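Hypothetical protein (Fusobacterium nucleatum subsp. nucleatum, PDB 2GSL) is of unknown function but might be a ribonuclease of the MrnC family that takes part in RNA processing. Local coordinates at residues Ile121-Ile124 with Val125-Gly128. Sequence-based numbering, arbitrary orientation.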
loop_
_atom_site.group_PDB
_atom_site.type_symbol
_atom_site.label_atom_id
_atom_site.label_comp_id
_atom_site.label_asym_id
_atom_site.label_seq_id
_atom_site.Cartn_x
_atom_site.Cartn_y
_atom_site.Cartn_z
ATOM N N ILE A 121 15.640 2.912 4.693
ATOM C CA ILE A 121 15.673 1.546 4.176
ATOM C C ILE A 121 15.289 1.586 2.699
ATOM O O ILE A 121 15.873 0.893 1.869
ATOM C CB ILE A 121 14.670 0.637 4.940
ATOM C CG1 ILE A 121 15.139 0.447 6.378
ATOM C CG2 ILE A 121 14.536 -0.701 4.259
ATOM C CD1 ILE A 121 14.116 -0.247 7.257
ATOM N N ILE A 122 14.295 2.403 2.376
ATOM C CA ILE A 122 13.867 2.524 0.995
ATOM C C ILE A 122 15.005 3.116 0.161
ATOM O O ILE A 122 15.139 2.794 -1.013
ATOM C CB ILE A 122 12.620 3.410 0.875
ATOM C CG1 ILE A 122 11.457 2.761 1.628
ATOM C CG2 ILE A 122 12.262 3.611 -0.587
ATOM C CD1 ILE A 122 11.028 1.414 1.072
ATOM N N ASN A 123 15.826 3.970 0.768
ATOM C CA ASN A 123 16.943 4.568 0.052
ATOM C C ASN A 123 18.015 3.544 -0.296
ATOM O O ASN A 123 18.788 3.747 -1.235
ATOM C CB ASN A 123 17.572 5.705 0.858
ATOM C CG ASN A 123 16.846 7.027 0.668
ATOM O OD1 ASN A 123 17.199 8.033 1.286
ATOM N ND2 ASN A 123 15.829 7.032 -0.192
ATOM N N ILE A 124 18.079 2.446 0.448
ATOM C CA ILE A 124 19.080 1.432 0.143
ATOM C C ILE A 124 18.508 0.471 -0.898
ATOM O O ILE A 124 19.205 -0.402 -1.410
ATOM C CB ILE A 124 19.538 0.667 1.425
ATOM C CG1 ILE A 124 18.555 -0.438 1.783
ATOM C CG2 ILE A 124 19.690 1.642 2.580
ATOM C CD1 ILE A 124 18.886 -1.763 1.144
ATOM N N VAL A 125 17.232 0.651 -1.221
ATOM C CA VAL A 125 16.576 -0.189 -2.211
ATOM C C VAL A 125 16.832 0.382 -3.603
ATOM O O VAL A 125 16.996 -0.368 -4.563
ATOM C CB VAL A 125 15.045 -0.272 -1.968
ATOM C CG1 VAL A 125 14.371 -1.025 -3.106
ATOM C CG2 VAL A 125 14.771 -0.968 -0.650
ATOM N N ILE A 126 16.875 1.708 -3.713
ATOM C CA ILE A 126 17.112 2.324 -5.009
ATOM C C ILE A 126 18.564 2.754 -5.178
ATOM O O ILE A 126 19.012 2.979 -6.301
ATOM C CB ILE A 126 16.200 3.549 -5.242
ATOM C CG1 ILE A 126 16.871 4.821 -4.729
ATOM C CG2 ILE A 126 14.876 3.351 -4.531
ATOM C CD1 ILE A 126 17.078 4.846 -3.242
ATOM N N LYS A 127 19.298 2.877 -4.073
ATOM C CA LYS A 127 20.702 3.264 -4.160
ATOM C C LYS A 127 21.437 2.086 -4.765
ATOM O O LYS A 127 22.377 2.255 -5.536
ATOM C CB LYS A 127 21.292 3.583 -2.780
ATOM C CG LYS A 127 22.060 2.438 -2.106
ATOM C CD LYS A 127 22.934 2.975 -0.960
ATOM C CE LYS A 127 23.787 1.891 -0.285
ATOM N NZ LYS A 127 22.999 0.867 0.468
ATOM N N GLY A 128 20.997 0.887 -4.402
ATOM C CA GLY A 128 21.613 -0.313 -4.929
ATOM C C GLY A 128 21.002 -0.624 -6.279
ATOM O O GLY A 128 21.234 -1.690 -6.850
#
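The carbonyl oxygen of Ile122 accepts two backbone N-H groups on the final turn of helix 115-127, in an all-helical protein with a ribonuclease III domain. Val125 N reaches Ile122 O at 3.0 Å, an i to i+3 bond of the 3-10 kind; it arrives from above the carbonyl plane, with an N-H...O angle of 145°. Ile126 N adds a weak i to i+4 bond to Ile122 O at 3.4 Å. The shared acceptor thus mixes 3-10 and alpha spacing in this last turn. Lys127 N bonds to Asn123 O in the next i to i+4 step, though that oxygen is less surely placed. With CG1 anti to the backbone N (chi1 174°), Val125 turns its other methyl, CG2, back along the helix to 3.3 Å from Ile121 O. The Val125 side chain also touches Trp26 of helix 15-34 and Tyr56 and Ile60 of helix 54-64, so the valine packs against both helices. Ile126 CG2 lies 3.6 Å from Ile122 O. Lys127, extended up to a bend at chi4 (-67°), crosses Ile124 and brings its NZ to 3.6 Å from Ile124 CB.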